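Local coordinates for protein beta-ketoacyl synthase (Pseudomonas aeruginosa, PDB 4CW4) that catalyses the condensation of acetyl-CoA with malonyl-ACP to acetoacetyl-ACP, the primer of fatty acid synthesis, and also accepts butyryl- and hexanoyl-CoA, at residues Pro96-Pro101 with Leu363-Gln368; Asp100-His105 with Thr166-Gly171; Val214-Pro219 with Ala378-Ala383; Ala614-Val619 with Pro625-Lys630. One frame throughout, in Å; residues are numbered along the deposited sequence. Where two conformers were deposited one is given.

Contact 1: residues Pro96-Pro101 with Leu363-Gln368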
loop_
_atom_site.group_PDB
_atom_site.type_symbol
_atom_site.label_atom_id
_atom_site.label_comp_id
_atom_site.label_asym_id
_atom_site.label_seq_id
_atom_site.Cartn_x
_atom_site.Cartn_y
_atom_site.Cartn_z
ATOM N N PRO A 96 5.504 0.410 29.513
ATOM C CA PRO A 96 4.128 0.872 29.719
ATOM C C PRO A 96 3.633 1.957 28.780
ATOM O O PRO A 96 2.424 2.121 28.627
ATOM C CB PRO A 96 4.129 1.418 31.148
ATOM C CG PRO A 96 5.381 0.967 31.773
ATOM C CD PRO A 96 6.333 0.540 30.723
ATOM N N GLN A 97 4.543 2.702 28.175
ATOM C CA GLN A 97 4.162 3.751 27.254
ATOM C C GLN A 97 3.492 3.188 25.983
ATOM O O GLN A 97 2.884 3.937 25.224
ATOM C CB GLN A 97 5.352 4.660 26.913
ATOM C CG GLN A 97 6.539 3.993 26.200
ATOM C CD GLN A 97 7.586 3.456 27.149
ATOM O OE1 GLN A 97 7.302 3.164 28.315
ATOM N NE2 GLN A 97 8.818 3.313 26.654
ATOM N N TYR A 98 3.623 1.877 25.761
ATOM C CA TYR A 98 2.904 1.170 24.691
ATOM C C TYR A 98 1.667 0.454 25.201
ATOM O O TYR A 98 0.554 0.694 24.735
ATOM C CB TYR A 98 3.822 0.146 23.998
ATOM C CG TYR A 98 5.049 0.799 23.444
ATOM C CD1 TYR A 98 5.030 1.406 22.204
ATOM C CD2 TYR A 98 6.208 0.856 24.180
ATOM C CE1 TYR A 98 6.145 2.049 21.704
ATOM C CE2 TYR A 98 7.325 1.487 23.694
ATOM C CZ TYR A 98 7.291 2.080 22.464
ATOM O OH TYR A 98 8.433 2.706 22.039
ATOM N N LEU A 99 1.885 -0.466 26.129
ATOM C CA LEU A 99 0.833 -1.327 26.670
ATOM C C LEU A 99 1.419 -2.152 27.804
ATOM O O LEU A 99 2.645 -2.212 27.974
ATOM C CB LEU A 99 0.290 -2.271 25.590
ATOM C CG LEU A 99 1.346 -3.099 24.851
ATOM C CD1 LEU A 99 1.420 -4.503 25.446
ATOM C CD2 LEU A 99 1.090 -3.156 23.351
ATOM N N ASP A 100 0.547 -2.772 28.591
ATOM C CA ASP A 100 0.989 -3.694 29.607
ATOM C C ASP A 100 0.780 -5.097 29.058
ATOM O O ASP A 100 -0.359 -5.541 28.930
ATOM C CB ASP A 100 0.168 -3.491 30.883
ATOM C CG ASP A 100 0.612 -4.378 32.031
ATOM O OD1 ASP A 100 1.290 -5.401 31.808
ATOM O OD2 ASP A 100 0.228 -4.053 33.174
ATOM N N PRO A 101 1.872 -5.828 28.791
ATOM C CA PRO A 101 1.665 -7.117 28.132
ATOM C C PRO A 101 1.084 -8.179 29.059
ATOM O O PRO A 101 0.830 -9.279 28.597
ATOM C CB PRO A 101 3.079 -7.485 27.650
ATOM C CG PRO A 101 3.957 -6.825 28.670
ATOM C CD PRO A 101 3.309 -5.520 28.953
ATOM N N LEU A 363 8.413 -8.045 17.004
ATOM C CA LEU A 363 7.818 -6.877 16.392
ATOM C C LEU A 363 8.536 -5.607 16.856
ATOM O O LEU A 363 8.899 -5.489 18.020
ATOM C CB LEU A 363 6.351 -6.837 16.798
ATOM C CG LEU A 363 5.441 -5.851 16.109
ATOM C CD1 LEU A 363 5.331 -6.170 14.640
ATOM C CD2 LEU A 363 4.086 -5.901 16.769
ATOM N N ALA A 364 8.721 -4.651 15.947
ATOM C CA ALA A 364 9.432 -3.422 16.241
ATOM C C ALA A 364 8.833 -2.236 15.496
ATOM O O ALA A 364 8.150 -2.393 14.483
ATOM C CB ALA A 364 10.886 -3.557 15.876
ATOM N N GLU A 365 9.143 -1.047 15.995
ATOM C CA GLU A 365 8.791 0.199 15.317
ATOM C C GLU A 365 10.041 0.889 14.783
ATOM O O GLU A 365 11.091 0.909 15.423
ATOM C CB GLU A 365 8.071 1.140 16.284
ATOM C CG GLU A 365 8.882 1.558 17.502
ATOM C CD GLU A 365 8.109 2.387 18.521
ATOM O OE1 GLU A 365 6.881 2.610 18.359
ATOM O OE2 GLU A 365 8.736 2.802 19.509
ATOM N N SER A 366 9.915 1.485 13.604
ATOM C CA SER A 366 11.024 2.198 12.980
ATOM C C SER A 366 10.512 3.093 11.893
ATOM O O SER A 366 9.571 2.735 11.179
ATOM C CB SER A 366 11.999 1.222 12.341
ATOM O OG SER A 366 13.134 1.910 11.815
ATOM N N SER A 367 11.131 4.256 11.755
ATOM C CA SER A 367 10.945 5.067 10.556
ATOM C C SER A 367 12.316 5.483 10.088
ATOM O O SER A 367 13.118 5.991 10.865
ATOM C CB SER A 367 10.070 6.299 10.787
ATOM O OG SER A 367 9.891 6.996 9.560
ATOM N N GLN A 368 12.572 5.284 8.800
ATOM C CA GLN A 368 13.889 5.483 8.198
ATOM C C GLN A 368 13.706 6.057 6.808
ATOM O O GLN A 368 12.808 5.628 6.097
ATOM C CB GLN A 368 14.609 4.143 8.056
ATOM C CG GLN A 368 14.850 3.364 9.329
ATOM C CD GLN A 368 16.051 3.843 10.092
ATOM O OE1 GLN A 368 16.330 5.040 10.150
ATOM N NE2 GLN A 368 16.771 2.911 10.697
#
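Tyr98 and Glu365 make the whole contact between these two segments, reaching out from opposite directions to bridge backbones whose nearest CA atoms, on these same two residues, are 11.1 Å apart.

The polar part is one short hydrogen bond. Tyr98 OH donates to Glu365 OE2 at 2.5 Å, on the syn side of the carboxylate but 33° out of its plane. The phenol therefore comes in obliquely, and the ring and carboxylate planes are turned 64° from each other. OE2 lies at the ring edge, near its plane, on the CE1 side of the hydroxyl. Next to it, Tyr98 CE1 lies 3.5 Å from Glu365 OE1, a van der Waals approach at the same corner of the ring.

Torsions account for the reach. Glu365 holds CG between its backbone N and carbonyl carbon (chi1 61°), then runs extended beyond CG, which carries the acid group well clear of the main chain.

Other partners hold that group in place. OE1 forms a salt bridge with Arg190, at the start of helix 190-204, and OE2 also accepts from the backbone N of Leu173. The same Arg190 touches Tyr98, while Met194 of that helix packs on Glu365.

A backbone bond from Ala364 to the predicted active-site His477 helps fix the segment just before it becomes strand 366-374. The Glu365 side chain is about 10 Å from that of His477, so the tyrosine of the 96-101 loop meets the thiolase-fold core of a ketosynthase near the probable active site.

Contact 2: residues Asp100-His105 with Thr166-Gly171; sequences DPDAVH and TVKSAG
Lys168 stretches its ammonium across to Asp102 and forms a salt bridge, NZ to OD1 2.8 Å, the two side chains crossing at about a right angle. NZ approaches OD1 from above the carboxylate plane, 39° out of it. NZ also donates to Leu165 O, its strongest polar partner, outside the two segments, and only weakly to Pro101 O at 3.3 Å. A bend at chi2 (-69°) followed by an extended chain brings one lysine methylene against the proline, with Lys168 CD 4.0 Å from Pro101 CB. The same CB also meets Val167 O at 3.9 Å.

The acceptors are set by the turn that carries them. Asp100 to Ala103 is a type I beta turn, closed by Ala103 N to Asp100 O at 2.8 Å, and Asp100 OD1 takes the backbone N of Asp102 at 2.9 Å in an Asx turn. Further out, Arg93 pairs with Asp102 OD2, and Ala103 and Val104 together face Arg163 in a classic beta bulge.

Asp102 thus shares its charge between a lysine and an arginine, and a lysine gripped by one carboxylate and two carbonyls probably stays protonated, whereas the buried Val167 O finds no partner.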
loop_
_atom_site.group_PDB
_atom_site.type_symbol
_atom_site.label_atom_id
_atom_site.label_comp_id
_atom_site.label_asym_id
_atom_site.label_seq_id
_atom_site.Cartn_x
_atom_site.Cartn_y
_atom_site.Cartn_z
ATOM N N ASP A 100 0.547 -2.772 28.591
ATOM C CA ASP A 100 0.989 -3.694 29.607
ATOM C C ASP A 100 0.780 -5.097 29.058
ATOM O O ASP A 100 -0.359 -5.541 28.930
ATOM C CB ASP A 100 0.168 -3.491 30.883
ATOM C CG ASP A 100 0.612 -4.378 32.031
ATOM O OD1 ASP A 100 1.290 -5.401 31.808
ATOM O OD2 ASP A 100 0.228 -4.053 33.174
ATOM N N PRO A 101 1.872 -5.828 28.791
ATOM C CA PRO A 101 1.665 -7.117 28.132
ATOM C C PRO A 101 1.084 -8.179 29.059
ATOM O O PRO A 101 0.830 -9.279 28.597
ATOM C CB PRO A 101 3.079 -7.485 27.650
ATOM C CG PRO A 101 3.957 -6.825 28.670
ATOM C CD PRO A 101 3.309 -5.520 28.953
ATOM N N ASP A 102 0.895 -7.852 30.338
ATOM C CA ASP A 102 0.139 -8.705 31.245
ATOM C C ASP A 102 -1.285 -8.195 31.514
ATOM O O ASP A 102 -2.024 -8.796 32.294
ATOM C CB ASP A 102 0.891 -8.835 32.567
ATOM C CG ASP A 102 2.181 -9.594 32.414
ATOM O OD1 ASP A 102 2.130 -10.735 31.889
ATOM O OD2 ASP A 102 3.243 -9.053 32.795
ATOM N N ALA A 103 -1.678 -7.100 30.870
ATOM C CA ALA A 103 -2.994 -6.522 31.138
ATOM C C ALA A 103 -3.483 -5.670 29.971
ATOM O O ALA A 103 -3.464 -4.424 30.023
ATOM C CB ALA A 103 -2.974 -5.711 32.426
ATOM N N VAL A 104 -3.919 -6.344 28.914
ATOM C CA VAL A 104 -4.500 -5.652 27.765
ATOM C C VAL A 104 -6.009 -5.766 27.836
ATOM O O VAL A 104 -6.563 -6.819 28.147
ATOM C CB VAL A 104 -3.938 -6.156 26.390
ATOM C CG1 VAL A 104 -2.440 -5.923 26.286
ATOM C CG2 VAL A 104 -4.230 -7.606 26.157
ATOM N N HIS A 105 -6.668 -4.660 27.540
ATOM C CA HIS A 105 -8.111 -4.573 27.594
ATOM C C HIS A 105 -8.781 -5.347 26.465
ATOM O O HIS A 105 -8.312 -5.352 25.320
ATOM C CB HIS A 105 -8.551 -3.108 27.530
ATOM C CG HIS A 105 -10.037 -2.930 27.433
ATOM N ND1 HIS A 105 -10.692 -2.807 26.227
ATOM C CD2 HIS A 105 -10.991 -2.846 28.393
ATOM C CE1 HIS A 105 -11.990 -2.677 26.443
ATOM N NE2 HIS A 105 -12.194 -2.684 27.750
ATOM N N THR A 166 0.820 -13.486 25.072
ATOM C CA THR A 166 1.878 -14.494 25.167
ATOM C C THR A 166 3.262 -13.916 24.830
ATOM O O THR A 166 4.272 -14.506 25.165
ATOM C CB THR A 166 1.614 -15.672 24.233
ATOM O OG1 THR A 166 1.602 -15.194 22.891
ATOM C CG2 THR A 166 0.274 -16.347 24.579
ATOM N N VAL A 167 3.279 -12.771 24.154
ATOM C CA VAL A 167 4.493 -12.074 23.731
ATOM C C VAL A 167 4.719 -10.886 24.654
ATOM O O VAL A 167 3.780 -10.136 24.933
ATOM C CB VAL A 167 4.316 -11.591 22.269
ATOM C CG1 VAL A 167 5.414 -10.622 21.841
ATOM C CG2 VAL A 167 4.258 -12.802 21.344
ATOM N N LYS A 168 5.949 -10.715 25.134
ATOM C CA LYS A 168 6.235 -9.664 26.113
ATOM C C LYS A 168 7.279 -8.661 25.630
ATOM O O LYS A 168 7.626 -7.766 26.389
ATOM C CB LYS A 168 6.749 -10.247 27.447
ATOM C CG LYS A 168 5.969 -11.438 28.022
ATOM C CD LYS A 168 4.592 -11.077 28.497
ATOM C CE LYS A 168 3.878 -12.303 29.082
ATOM N NZ LYS A 168 2.496 -11.959 29.449
ATOM N N SER A 169 7.796 -8.832 24.410
ATOM C CA SER A 169 8.962 -8.082 23.950
ATOM C C SER A 169 8.752 -7.404 22.600
ATOM O O SER A 169 7.925 -7.823 21.819
ATOM C CB SER A 169 10.178 -9.005 23.889
ATOM O OG SER A 169 9.838 -10.245 23.297
ATOM N N ALA A 170 9.508 -6.342 22.361
ATOM C CA ALA A 170 9.437 -5.574 21.112
ATOM C C ALA A 170 10.659 -4.694 20.945
ATOM O O ALA A 170 11.324 -4.358 21.933
ATOM C CB ALA A 170 8.197 -4.710 21.095
ATOM N N GLY A 171 10.933 -4.310 19.698
ATOM C CA GLY A 171 11.925 -3.281 19.406
ATOM C C GLY A 171 11.292 -1.911 19.505
ATOM O O GLY A 171 10.476 -1.538 18.672
#

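Contact 3: residues Val214-Pro219 with Ala378-Ala383; sequences VDNVQP and ALRLGA
Asn216 O is gripped twice, by Arg380 NH1 at 2.9 Å and by a water that donates to it at 2.7 Å. The arginine meets this carbonyl in its plane, on a lone pair. The water also accepts from Arg380 NH2 at 3.1 Å, lying in the guanidinium plane at its edge, so backbone oxygen, water and both terminal nitrogens close a small ring.

NH1 has a second target on the same residue: it donates to Asn216 OD1 at 2.9 Å with an N-H...O angle of 157°. This acceptor lies close to the guanidinium plane although the amide itself is tilted 42° against it. One nitrogen therefore holds main chain and side chain of Asn216 together, and the amide's ND2 is tied back to Thr212 O, which fixes its flip. A bend at chi3 (-46°) turns the otherwise extended arginine to this spot. Leu381 runs antiparallel alongside Asn216, its CD2 touching Asn216 CG at 3.7 Å.

Leu381 is the last helical residue before Gly382, whose positive phi completes a Schellman motif. Asn216 likewise follows helix 210-215, so the contact joins the C-terminal ends of two helices at the surface; helix 565-590 flanks helix 375-381, with Lys574 reaching Arg380 O, and strand 10-19 touches Ala378 and Ala383.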
loop_
_atom_site.group_PDB
_atom_site.type_symbol
_atom_site.label_atom_id
_atom_site.label_comp_id
_atom_site.label_asym_id
_atom_site.label_seq_id
_atom_site.Cartn_x
_atom_site.Cartn_y
_atom_site.Cartn_z
ATOM N N VAL A 214 15.673 22.192 -4.322
ATOM C CA VAL A 214 14.491 22.464 -5.136
ATOM C C VAL A 214 14.810 23.449 -6.274
ATOM O O VAL A 214 14.353 23.252 -7.407
ATOM C CB VAL A 214 13.341 22.997 -4.263
ATOM C CG1 VAL A 214 12.131 23.293 -5.105
ATOM C CG2 VAL A 214 12.974 21.979 -3.191
ATOM N N ASP A 215 15.598 24.487 -5.978
ATOM C CA ASP A 215 15.976 25.510 -6.966
ATOM C C ASP A 215 16.808 24.923 -8.124
ATOM O O ASP A 215 16.948 25.547 -9.183
ATOM C CB ASP A 215 16.828 26.610 -6.310
ATOM C CG ASP A 215 16.010 27.666 -5.576
ATOM O OD1 ASP A 215 14.773 27.723 -5.718
ATOM O OD2 ASP A 215 16.645 28.463 -4.847
ATOM N N ASN A 216 17.382 23.739 -7.908
ATOM C CA ASN A 216 18.261 23.126 -8.898
ATOM C C ASN A 216 17.639 22.039 -9.762
ATOM O O ASN A 216 18.332 21.450 -10.581
ATOM C CB ASN A 216 19.523 22.587 -8.228
ATOM C CG ASN A 216 20.605 23.643 -8.101
ATOM O OD1 ASN A 216 21.479 23.766 -8.962
ATOM N ND2 ASN A 216 20.539 24.423 -7.038
ATOM N N VAL A 217 16.343 21.786 -9.595
ATOM C CA VAL A 217 15.643 20.777 -10.398
ATOM C C VAL A 217 14.280 21.318 -10.837
ATOM O O VAL A 217 13.837 22.354 -10.342
ATOM C CB VAL A 217 15.485 19.439 -9.619
ATOM C CG1 VAL A 217 16.858 18.880 -9.243
ATOM C CG2 VAL A 217 14.624 19.602 -8.381
ATOM N N GLN A 218 13.630 20.646 -11.783
ATOM C CA GLN A 218 12.258 20.994 -12.146
ATOM C C GLN A 218 11.285 20.516 -11.061
ATOM O O GLN A 218 11.595 19.606 -10.287
ATOM C CB GLN A 218 11.880 20.432 -13.521
ATOM C CG GLN A 218 12.782 20.995 -14.620
ATOM C CD GLN A 218 12.327 20.669 -16.022
ATOM O OE1 GLN A 218 11.182 20.350 -16.247
ATOM N NE2 GLN A 218 13.248 20.729 -16.968
ATOM N N PRO A 219 10.114 21.158 -10.971
ATOM C CA PRO A 219 9.211 20.813 -9.860
ATOM C C PRO A 219 8.751 19.347 -9.825
ATOM O O PRO A 219 8.475 18.818 -8.748
ATOM C CB PRO A 219 7.999 21.737 -10.091
ATOM C CG PRO A 219 8.567 22.900 -10.833
ATOM C CD PRO A 219 9.632 22.315 -11.746
ATOM N N ALA A 378 24.282 15.432 -7.722
ATOM C CA ALA A 378 25.123 15.318 -6.526
ATOM C C ALA A 378 26.453 16.047 -6.744
ATOM O O ALA A 378 26.912 16.791 -5.889
ATOM C CB ALA A 378 25.355 13.863 -6.175
ATOM N N LEU A 379 27.028 15.836 -7.914
ATOM C CA LEU A 379 28.296 16.460 -8.287
ATOM C C LEU A 379 28.158 17.985 -8.266
ATOM O O LEU A 379 28.982 18.698 -7.693
ATOM C CB LEU A 379 28.706 15.986 -9.690
ATOM C CG LEU A 379 30.144 16.268 -10.131
ATOM C CD1 LEU A 379 31.100 15.217 -9.537
ATOM C CD2 LEU A 379 30.243 16.316 -11.657
ATOM N N ARG A 380 27.094 18.469 -8.902
ATOM C CA ARG A 380 26.812 19.894 -8.980
ATOM C C ARG A 380 26.663 20.555 -7.603
ATOM O O ARG A 380 27.134 21.669 -7.398
ATOM C CB ARG A 380 25.544 20.147 -9.814
ATOM C CG ARG A 380 25.365 21.604 -10.174
ATOM C CD ARG A 380 23.953 21.972 -10.568
ATOM N NE ARG A 380 23.354 21.042 -11.506
ATOM C CZ ARG A 380 22.045 20.967 -11.735
ATOM N NH1 ARG A 380 21.203 21.778 -11.111
ATOM N NH2 ARG A 380 21.576 20.079 -12.591
ATOM N N LEU A 381 26.022 19.863 -6.667
ATOM C CA LEU A 381 25.672 20.461 -5.383
ATOM C C LEU A 381 26.697 20.207 -4.304
ATOM O O LEU A 381 26.578 20.756 -3.212
ATOM C CB LEU A 381 24.335 19.933 -4.875
ATOM C CG LEU A 381 23.120 20.210 -5.752
ATOM C CD1 LEU A 381 21.866 19.676 -5.064
ATOM C CD2 LEU A 381 22.991 21.687 -6.064
ATOM N N GLY A 382 27.707 19.392 -4.593
ATOM C CA GLY A 382 28.649 19.016 -3.553
ATOM C C GLY A 382 28.020 18.097 -2.495
ATOM O O GLY A 382 28.450 18.098 -1.327
ATOM N N ALA A 383 27.002 17.332 -2.876
ATOM C CA ALA A 383 26.345 16.407 -1.952
ATOM C C ALA A 383 27.305 15.293 -1.566
ATOM O O ALA A 383 28.077 14.794 -2.400
ATOM C CB ALA A 383 25.122 15.799 -2.600
HETATM O O HOH W 1 18.587 20.829 -13.217
#

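Contact 4: residues Ala614-Val619 with Pro625-Lys630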
loop_
_atom_site.group_PDB
_atom_site.type_symbol
_atom_site.label_atom_id
_atom_site.label_comp_id
_atom_site.label_asym_id
_atom_site.label_seq_id
_atom_site.Cartn_x
_atom_site.Cartn_y
_atom_site.Cartn_z
ATOM N N ALA A 614 1.504 25.151 -23.871
ATOM C CA ALA A 614 1.796 23.945 -24.632
ATOM C C ALA A 614 3.267 23.537 -24.527
ATOM O O ALA A 614 3.638 22.463 -24.995
ATOM C CB ALA A 614 1.406 24.130 -26.100
ATOM N N GLU A 615 4.091 24.385 -23.911
ATOM C CA GLU A 615 5.520 24.100 -23.731
ATOM C C GLU A 615 5.946 23.823 -22.290
ATOM O O GLU A 615 6.924 23.104 -22.070
ATOM C CB GLU A 615 6.374 25.261 -24.255
ATOM C CG GLU A 615 6.278 25.468 -25.760
ATOM C CD GLU A 615 4.988 26.143 -26.183
ATOM O OE1 GLU A 615 4.595 27.145 -25.534
ATOM O OE2 GLU A 615 4.360 25.666 -27.157
ATOM N N GLN A 616 5.265 24.414 -21.308
ATOM C CA GLN A 616 5.726 24.304 -19.921
ATOM C C GLN A 616 4.626 24.728 -18.949
ATOM O O GLN A 616 3.614 25.330 -19.349
ATOM C CB GLN A 616 6.991 25.155 -19.702
ATOM C CG GLN A 616 6.773 26.652 -19.848
ATOM C CD GLN A 616 8.046 27.447 -19.628
ATOM O OE1 GLN A 616 9.122 27.044 -20.055
ATOM N NE2 GLN A 616 7.927 28.575 -18.946
ATOM N N VAL A 617 4.832 24.381 -17.680
ATOM C CA VAL A 617 3.992 24.845 -16.589
ATOM C C VAL A 617 4.873 25.610 -15.621
ATOM O O VAL A 617 5.944 25.133 -15.256
ATOM C CB VAL A 617 3.362 23.667 -15.828
ATOM C CG1 VAL A 617 2.490 24.163 -14.684
ATOM C CG2 VAL A 617 2.558 22.822 -16.777
ATOM N N THR A 618 4.425 26.792 -15.222
ATOM C CA THR A 618 5.081 27.542 -14.165
ATOM C C THR A 618 4.270 27.389 -12.885
ATOM O O THR A 618 3.062 27.638 -12.849
ATOM C CB THR A 618 5.259 29.033 -14.521
ATOM O OG1 THR A 618 6.156 29.158 -15.637
ATOM C CG2 THR A 618 5.863 29.795 -13.361
ATOM N N VAL A 619 4.952 26.963 -11.836
ATOM C CA VAL A 619 4.328 26.702 -10.549
ATOM C C VAL A 619 4.769 27.752 -9.531
ATOM O O VAL A 619 5.969 27.934 -9.303
ATOM C CB VAL A 619 4.720 25.302 -10.028
ATOM C CG1 VAL A 619 3.984 24.989 -8.738
ATOM C CG2 VAL A 619 4.432 24.231 -11.087
ATOM N N PRO A 625 10.804 26.414 -14.263
ATOM C CA PRO A 625 9.600 25.921 -14.937
ATOM C C PRO A 625 9.616 24.420 -15.170
ATOM O O PRO A 625 10.680 23.819 -15.288
ATOM C CB PRO A 625 9.624 26.651 -16.281
ATOM C CG PRO A 625 11.030 27.087 -16.445
ATOM C CD PRO A 625 11.535 27.381 -15.089
ATOM N N LEU A 626 8.431 23.820 -15.228
ATOM C CA LEU A 626 8.301 22.412 -15.558
ATOM C C LEU A 626 8.167 22.364 -17.075
ATOM O O LEU A 626 7.111 22.700 -17.612
ATOM C CB LEU A 626 7.063 21.816 -14.872
ATOM C CG LEU A 626 6.887 20.301 -14.900
ATOM C CD1 LEU A 626 5.730 19.901 -13.994
ATOM C CD2 LEU A 626 6.657 19.768 -16.296
ATOM N N VAL A 627 9.241 21.985 -17.762
ATOM C CA VAL A 627 9.237 21.916 -19.224
ATOM C C VAL A 627 8.935 20.488 -19.620
ATOM O O VAL A 627 9.594 19.586 -19.139
ATOM C CB VAL A 627 10.602 22.336 -19.794
ATOM C CG1 VAL A 627 10.571 22.369 -21.318
ATOM C CG2 VAL A 627 11.016 23.678 -19.214
ATOM N N TYR A 628 7.944 20.285 -20.486
ATOM C CA TYR A 628 7.545 18.940 -20.878
ATOM C C TYR A 628 8.717 18.255 -21.559
ATOM O O TYR A 628 9.393 18.858 -22.400
ATOM C CB TYR A 628 6.360 18.981 -21.840
ATOM C CG TYR A 628 5.174 19.797 -21.356
ATOM C CD1 TYR A 628 4.641 19.614 -20.091
ATOM C CD2 TYR A 628 4.595 20.754 -22.170
ATOM C CE1 TYR A 628 3.571 20.351 -19.651
ATOM C CE2 TYR A 628 3.530 21.504 -21.738
ATOM C CZ TYR A 628 3.017 21.301 -20.470
ATOM O OH TYR A 628 1.944 22.048 -20.039
ATOM N N LYS A 629 8.955 16.999 -21.198
ATOM C CA LYS A 629 10.108 16.273 -21.717
ATOM C C LYS A 629 9.874 15.692 -23.103
ATOM O O LYS A 629 8.848 15.070 -23.373
ATOM C CB LYS A 629 10.538 15.184 -20.727
ATOM C CG LYS A 629 11.256 15.752 -19.501
ATOM C CD LYS A 629 11.710 14.661 -18.546
ATOM C CE LYS A 629 12.747 15.169 -17.552
ATOM N NZ LYS A 629 12.176 16.030 -16.475
ATOM N N LYS A 630 10.838 15.922 -23.986
ATOM C CA LYS A 630 10.825 15.337 -25.320
ATOM C C LYS A 630 10.929 13.818 -25.216
ATOM O O LYS A 630 11.795 13.298 -24.522
ATOM C CB LYS A 630 11.988 15.895 -26.150
ATOM C CG LYS A 630 12.150 15.274 -27.535
ATOM C CD LYS A 630 11.081 15.765 -28.499
ATOM C CE LYS A 630 11.404 15.387 -29.958
ATOM N NZ LYS A 630 11.218 13.931 -30.261
#
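Val617 and Leu626 face each other as the hydrogen-bonded pair of an antiparallel beta hairpin, strands 616-618 and 626-627. Val617 N to Leu626 O and Leu626 N to Val617 O are both 2.8 Å. Their side chains stand on the same face of the sheet, CB to CB 4.2 Å, and both pack against the second subunit, on its Ala415 and Leu412 respectively.

On the other face are Gln616 and Val627, a non-hydrogen-bonded pair. The Gln616 amide passes obliquely over Pro625, NE2 lying 3.7 Å from CB, while OE1 lies near Val627 CG2. Gln616 CG sits between its backbone N and carbonyl carbon (chi1 65°), which slants its extended chain across toward Pro625.

Tyr628 leaves the strand and turns its ring back across the first segment. One face covers Gln616 CA, 4.0 Å above the plane and offset toward the rim, and the edge meets the Ala614 carbonyl. Its hydroxyl is hydrogen-bonded to Ser613 O. A weak hydrogen bond also runs from Tyr628 N to Glu615 O. Obliquely to the ring comes Val617, whose CG2, anti to the carbonyl carbon, lies 3.9 Å from Tyr628 CE1 and 3.4 Å from Tyr628 OH.

Overall arrangement
From the N terminus, the loop after strand 91-93 opens contacts 1 and 2, which share Asp100 and Pro101. Contact 2 closes first, at the base of the excursion that leaves along strand 104-112 and returns along strand 155-163; contact 1, starting from the same stretch, closes a much longer loop. The two touch where Gly171 pairs with Leu363 and Glu365. Contact 3 opens within that span and closes beyond it, crossing contact 1, as helix 375-381 directly follows strand 366-374. Contact 4 comes last, a C-terminal hairpin in series with all others. It lies beside contact 3, where Gln218 OE1 meets Val627 N, about 54 Å between centres from contact 2.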